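Local coordinates for TT1696 protein (Thermus thermophilus, PDB 1UFB) that is of unknown function but has the helical fold of a HEPN domain and may bind DNA, at residues 57-62 with 74-79; 28-33 with 107-112. One frame throughout, in Å; residues are numbered along the deposited sequence.

Interaction 1 (57-62 with 74-79); sequences SILDLL and DLVEAA
Leu-62 has CG anti to the carbonyl carbon (chi1 -77°), which aims the leucine across at the 74-79 helix, where Leu-62 CD1 lies 3.4 Å from Leu-75 O. Leu-62 CD1 also packs 3.8 Å from Ala-79 CB and, more loosely, beside Leu-75 CB. Val-76 holds CG1 anti to the backbone N (chi1 177°), and Val-76 CG1 meets Leu-59 CD2 at 3.7 Å, the two side chains crossing at about a right angle. Ala-79 is the common floor: Ala-79 CB is touched by Leu-59 CD2 (3.8 Å) and by Leu-62, and Ile-58 leans over it with CG1 and CD1. The detail of this last contact is doubtful, the modelled carbons being too close, but the CA atoms of Ile-58 and Ala-79 are only 5.2 Å apart. Replacing Ile-58 by an alanine would probably open a gap above Ala-79 and strip Leu-42 and Ile-119 of an apolar neighbour. No hydrogen bond links the two segments. Ser-57 is the N-cap of helix 58-63, Ser-57 OG accepting from Asp-60 N at 2.8 Å. Asp-83, on the same helix as Ala-79, bonds to that OG and to the backbone N of Ile-58 and Leu-59, tying this helix start to the end of its partner. The axes of the two segments run roughly antiparallel (151°) and come within 9.0 Å. The long helices cover the pair: Ile-58 and Leu-62 rest on Leu-42 of helix 27-48, while Ile-58 touches Ile-119 and Leu-75 touches Phe-122 of helix 106-126.

Interaction 2 (28-33 with 107-112); sequences AWACFA and LEAEEA
Ala-30 is the first residue of the 28-33 segment to meet helix 106-126, following Trp-29, which faces the second subunit, bonds through NE1 to Asn-14 OD1 of that subunit and stacks on its His-17. The methyl of Ala-30 points at helix 106-126, and Ala-30 CB stands 3.8 Å from Ala-109 CB, methyl against methyl. Next comes Cys-31, which carries most of the contact. Its SG is anti to the carbonyl carbon (chi1 -74°), and this places Cys-31 SG against the partner backbone, 3.6 Å from Ala-109 CA. There Cys-31 SG is flanked by two methyls about one helical turn apart, Ala-109 CB and Ala-112 CB, each at 4.0 Å. The thiol makes no hydrogen bond across the contact; the sulfur acts as a bulky apolar group filling the groove between two alanines. Glu-108 borders this groove with its backbone O, 4.2 Å from Cys-31 SG, and its carboxylate OE1 takes a hydrogen bond from Thr-105 N. With three alanines and one cysteine doing most of the touching, the axes of the two segments come within 8.6 Å of each other and run almost parallel, crossing at 15°. Cys-31 and Ala-109 mark the closest backbone approach, 5.1 Å between their CA atoms. Phe-32 points away from the 107-112 segment and packs on Thr-89 and Arg-90, and on Arg-90 of the second subunit; Ala-33 touches His-17 and Ala-18 of helix 4-24. A helix packing by small residues within its own bundle and by aromatic ones against a second copy is consistent with the helical bundle of a HEPN domain, many of which pair as dimers.

Overall arrangement
Both contacts are buried and lie in one HEPN bundle, their centres about 16 Å apart and their nearest atoms about 7 Å apart, without touching. The long helices 27-48 and 106-126 connect them: near their starts they form interaction 2, and farther along they carry Leu-42 and Ile-119, on which interaction 1 rests. In sequence, 57-62 and 74-79 are nested within the loop that interaction 2 closes, so that loop contains the short-range pair of interaction 1. They differ in surroundings. No other chain of the assembly touches interaction 1, whereas interaction 2 backs onto the dimer interface, where Trp-29 meets His-13 of the second subunit, a predicted phosphorylation site that is unmodified here.

Interaction 1 (57-62 with 74-79)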
loop_
_atom_site.group_PDB
_atom_site.type_symbol
_atom_site.label_atom_id
_atom_site.label_comp_id
_atom_site.label_asym_id
_atom_site.label_seq_id
_atom_site.Cartn_x
_atom_site.Cartn_y
_atom_site.Cartn_z
ATOM N N SER A 57 10.065 -0.549 -8.635
ATOM C CA SER A 57 10.026 -0.464 -10.093
ATOM C C SER A 57 9.964 -1.847 -10.733
ATOM O O SER A 57 10.974 -2.567 -10.735
ATOM C CB SER A 57 11.294 0.225 -10.613
ATOM O OG SER A 57 11.379 0.021 -12.043
ATOM N N ILE A 58 8.818 -2.238 -11.277
ATOM C CA ILE A 58 8.860 -3.527 -11.884
ATOM C C ILE A 58 9.753 -3.503 -13.191
ATOM O O ILE A 58 10.311 -4.538 -13.641
ATOM C CB ILE A 58 7.422 -4.144 -12.026
ATOM C CG1 ILE A 58 6.956 -4.000 -13.369
ATOM C CG2 ILE A 58 6.386 -3.695 -10.869
ATOM C CD1 ILE A 58 6.550 -5.295 -13.680
ATOM N N LEU A 59 9.977 -2.310 -13.735
ATOM C CA LEU A 59 10.942 -2.177 -14.863
ATOM C C LEU A 59 12.337 -2.609 -14.385
ATOM O O LEU A 59 13.042 -3.361 -15.093
ATOM C CB LEU A 59 11.050 -0.727 -15.351
ATOM C CG LEU A 59 10.143 -0.243 -16.484
ATOM C CD1 LEU A 59 10.588 1.185 -16.927
ATOM C CD2 LEU A 59 10.324 -1.230 -17.722
ATOM N N ASP A 60 12.795 -2.103 -13.242
ATOM C CA ASP A 60 14.131 -2.543 -12.772
ATOM C C ASP A 60 14.100 -4.055 -12.410
ATOM O O ASP A 60 15.081 -4.766 -12.604
ATOM C CB ASP A 60 14.575 -1.839 -11.491
ATOM C CG ASP A 60 15.042 -0.394 -11.716
ATOM O OD1 ASP A 60 16.015 -0.177 -12.424
ATOM O OD2 ASP A 60 14.449 0.528 -11.154
ATOM N N LEU A 61 12.989 -4.498 -11.802
ATOM C CA LEU A 61 12.842 -5.885 -11.383
ATOM C C LEU A 61 12.995 -6.863 -12.555
ATOM O O LEU A 61 13.592 -7.954 -12.393
ATOM C CB LEU A 61 11.482 -6.088 -10.656
ATOM C CG LEU A 61 11.568 -5.417 -9.254
ATOM C CD1 LEU A 61 10.186 -5.483 -8.535
ATOM C CD2 LEU A 61 12.611 -6.101 -8.398
ATOM N N LEU A 62 12.469 -6.457 -13.707
ATOM C CA LEU A 62 12.560 -7.248 -14.916
ATOM C C LEU A 62 13.944 -7.132 -15.548
ATOM O O LEU A 62 14.426 -8.075 -16.121
ATOM C CB LEU A 62 11.567 -6.755 -15.952
ATOM C CG LEU A 62 10.094 -7.154 -15.730
ATOM C CD1 LEU A 62 9.192 -6.405 -16.734
ATOM C CD2 LEU A 62 9.940 -8.640 -15.898
ATOM N N ASP A 74 6.264 -7.313 -24.151
ATOM C CA ASP A 74 4.972 -6.945 -23.593
ATOM C C ASP A 74 5.043 -6.836 -22.061
ATOM O O ASP A 74 4.276 -6.063 -21.482
ATOM C CB ASP A 74 3.841 -7.873 -24.105
ATOM C CG ASP A 74 3.783 -9.252 -23.434
ATOM O OD1 ASP A 74 4.770 -9.786 -22.864
ATOM O OD2 ASP A 74 2.675 -9.832 -23.525
ATOM N N LEU A 75 5.982 -7.541 -21.417
ATOM C CA LEU A 75 6.103 -7.397 -19.973
ATOM C C LEU A 75 6.739 -6.033 -19.601
ATOM O O LEU A 75 6.484 -5.461 -18.515
ATOM C CB LEU A 75 6.922 -8.547 -19.392
ATOM C CG LEU A 75 6.268 -9.943 -19.519
ATOM C CD1 LEU A 75 7.051 -10.940 -18.668
ATOM C CD2 LEU A 75 4.792 -9.906 -19.109
ATOM N N VAL A 76 7.613 -5.529 -20.488
ATOM C CA VAL A 76 8.264 -4.242 -20.253
ATOM C C VAL A 76 7.174 -3.173 -20.346
ATOM O O VAL A 76 7.103 -2.252 -19.529
ATOM C CB VAL A 76 9.401 -3.965 -21.331
ATOM C CG1 VAL A 76 10.007 -2.606 -21.111
ATOM C CG2 VAL A 76 10.495 -5.016 -21.228
ATOM N N GLU A 77 6.287 -3.302 -21.326
ATOM C CA GLU A 77 5.229 -2.301 -21.424
ATOM C C GLU A 77 4.292 -2.422 -20.218
ATOM O O GLU A 77 3.878 -1.403 -19.689
ATOM C CB GLU A 77 4.479 -2.404 -22.763
ATOM C CG GLU A 77 5.406 -1.920 -23.970
ATOM C CD GLU A 77 6.193 -0.550 -23.701
ATOM O OE1 GLU A 77 5.565 0.561 -23.582
ATOM O OE2 GLU A 77 7.468 -0.587 -23.596
ATOM N N ALA A 78 3.969 -3.648 -19.783
ATOM C CA ALA A 78 3.114 -3.798 -18.593
ATOM C C ALA A 78 3.800 -3.111 -17.367
ATOM O O ALA A 78 3.133 -2.487 -16.519
ATOM C CB ALA A 78 2.910 -5.307 -18.266
ATOM N N ALA A 79 5.117 -3.338 -17.237
ATOM C CA ALA A 79 5.895 -2.770 -16.133
ATOM C C ALA A 79 5.747 -1.244 -16.125
ATOM O O ALA A 79 5.501 -0.656 -15.111
ATOM C CB ALA A 79 7.392 -3.125 -16.278
#

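Interaction 2 (28-33 with 107-112)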
loop_
_atom_site.group_PDB
_atom_site.type_symbol
_atom_site.label_atom_id
_atom_site.label_comp_id
_atom_site.label_asym_id
_atom_site.label_seq_id
_atom_site.Cartn_x
_atom_site.Cartn_y
_atom_site.Cartn_z
ATOM N N ALA A 28 -8.343 2.811 -7.381
ATOM C CA ALA A 28 -6.988 3.215 -7.156
ATOM C C ALA A 28 -6.327 2.138 -6.257
ATOM O O ALA A 28 -5.171 1.717 -6.503
ATOM C CB ALA A 28 -6.966 4.573 -6.478
ATOM N N TRP A 29 -7.002 1.741 -5.196
ATOM C CA TRP A 29 -6.397 0.714 -4.322
ATOM C C TRP A 29 -6.178 -0.578 -5.085
ATOM O O TRP A 29 -5.208 -1.285 -4.825
ATOM C CB TRP A 29 -7.290 0.456 -3.069
ATOM C CG TRP A 29 -6.910 1.422 -1.971
ATOM C CD1 TRP A 29 -7.523 2.602 -1.664
ATOM C CD2 TRP A 29 -5.804 1.287 -1.059
ATOM N NE1 TRP A 29 -6.871 3.226 -0.597
ATOM C CE2 TRP A 29 -5.810 2.438 -0.209
ATOM C CE3 TRP A 29 -4.827 0.313 -0.866
ATOM C CZ2 TRP A 29 -4.852 2.631 0.831
ATOM C CZ3 TRP A 29 -3.876 0.501 0.176
ATOM C CH2 TRP A 29 -3.905 1.663 1.004
ATOM N N ALA A 30 -7.106 -0.927 -6.010
ATOM C CA ALA A 30 -6.942 -2.133 -6.811
ATOM C C ALA A 30 -5.678 -2.005 -7.683
ATOM O O ALA A 30 -4.941 -2.982 -7.904
ATOM C CB ALA A 30 -8.210 -2.355 -7.769
ATOM N N CYS A 31 -5.439 -0.826 -8.229
ATOM C CA CYS A 31 -4.280 -0.609 -9.058
ATOM C C CYS A 31 -2.989 -0.738 -8.224
ATOM O O CYS A 31 -1.979 -1.274 -8.692
ATOM C CB CYS A 31 -4.267 0.806 -9.647
ATOM S SG CYS A 31 -5.544 0.950 -11.025
ATOM N N PHE A 32 -3.035 -0.175 -7.021
ATOM C CA PHE A 32 -1.861 -0.284 -6.148
ATOM C C PHE A 32 -1.597 -1.772 -5.812
ATOM O O PHE A 32 -0.469 -2.275 -5.930
ATOM C CB PHE A 32 -2.128 0.528 -4.869
ATOM C CG PHE A 32 -1.042 0.362 -3.828
ATOM C CD1 PHE A 32 0.187 0.980 -4.037
ATOM C CD2 PHE A 32 -1.248 -0.423 -2.682
ATOM C CE1 PHE A 32 1.220 0.841 -3.114
ATOM C CE2 PHE A 32 -0.200 -0.587 -1.709
ATOM C CZ PHE A 32 1.024 0.053 -1.946
ATOM N N ALA A 33 -2.655 -2.494 -5.458
ATOM C CA ALA A 33 -2.517 -3.894 -5.115
ATOM C C ALA A 33 -2.011 -4.674 -6.321
ATOM O O ALA A 33 -1.257 -5.582 -6.150
ATOM C CB ALA A 33 -3.879 -4.479 -4.532
ATOM N N LEU A 107 -12.116 0.375 -15.491
ATOM C CA LEU A 107 -11.430 -0.220 -16.633
ATOM C C LEU A 107 -9.911 -0.189 -16.412
ATOM O O LEU A 107 -9.195 -1.113 -16.833
ATOM C CB LEU A 107 -11.769 0.496 -17.975
ATOM C CG LEU A 107 -13.263 0.355 -18.365
ATOM C CD1 LEU A 107 -13.576 1.290 -19.619
ATOM C CD2 LEU A 107 -13.570 -1.123 -18.731
ATOM N N GLU A 108 -9.428 0.909 -15.851
ATOM C CA GLU A 108 -7.978 0.994 -15.552
ATOM C C GLU A 108 -7.511 -0.113 -14.593
ATOM O O GLU A 108 -6.432 -0.716 -14.759
ATOM C CB GLU A 108 -7.672 2.239 -14.821
ATOM C CG GLU A 108 -7.328 3.353 -15.662
ATOM C CD GLU A 108 -6.805 4.419 -14.758
ATOM O OE1 GLU A 108 -7.689 5.025 -14.147
ATOM O OE2 GLU A 108 -5.526 4.603 -14.634
ATOM N N ALA A 109 -8.283 -0.300 -13.537
ATOM C CA ALA A 109 -7.966 -1.319 -12.543
ATOM C C ALA A 109 -8.115 -2.694 -13.148
ATOM O O ALA A 109 -7.340 -3.602 -12.817
ATOM C CB ALA A 109 -8.927 -1.156 -11.277
ATOM N N GLU A 110 -9.127 -2.938 -14.032
ATOM C CA GLU A 110 -9.148 -4.318 -14.623
ATOM C C GLU A 110 -7.933 -4.543 -15.501
ATOM O O GLU A 110 -7.320 -5.628 -15.519
ATOM C CB GLU A 110 -10.490 -4.629 -15.409
ATOM C CG GLU A 110 -11.689 -4.530 -14.462
ATOM C CD GLU A 110 -13.024 -4.993 -15.068
ATOM O OE1 GLU A 110 -13.007 -5.377 -16.242
ATOM O OE2 GLU A 110 -14.041 -4.951 -14.337
ATOM N N GLU A 111 -7.546 -3.503 -16.229
ATOM C CA GLU A 111 -6.346 -3.614 -17.045
ATOM C C GLU A 111 -5.130 -3.853 -16.101
ATOM O O GLU A 111 -4.256 -4.704 -16.368
ATOM C CB GLU A 111 -6.117 -2.332 -17.846
ATOM C CG GLU A 111 -4.751 -2.376 -18.527
ATOM C CD GLU A 111 -4.494 -1.072 -19.223
ATOM O OE1 GLU A 111 -4.181 -0.032 -18.540
ATOM O OE2 GLU A 111 -4.648 -1.121 -20.474
ATOM N N ALA A 112 -5.116 -3.153 -14.958
ATOM C CA ALA A 112 -4.003 -3.334 -14.007
ATOM C C ALA A 112 -3.940 -4.793 -13.541
ATOM O O ALA A 112 -2.842 -5.385 -13.472
ATOM C CB ALA A 112 -4.163 -2.343 -12.838
#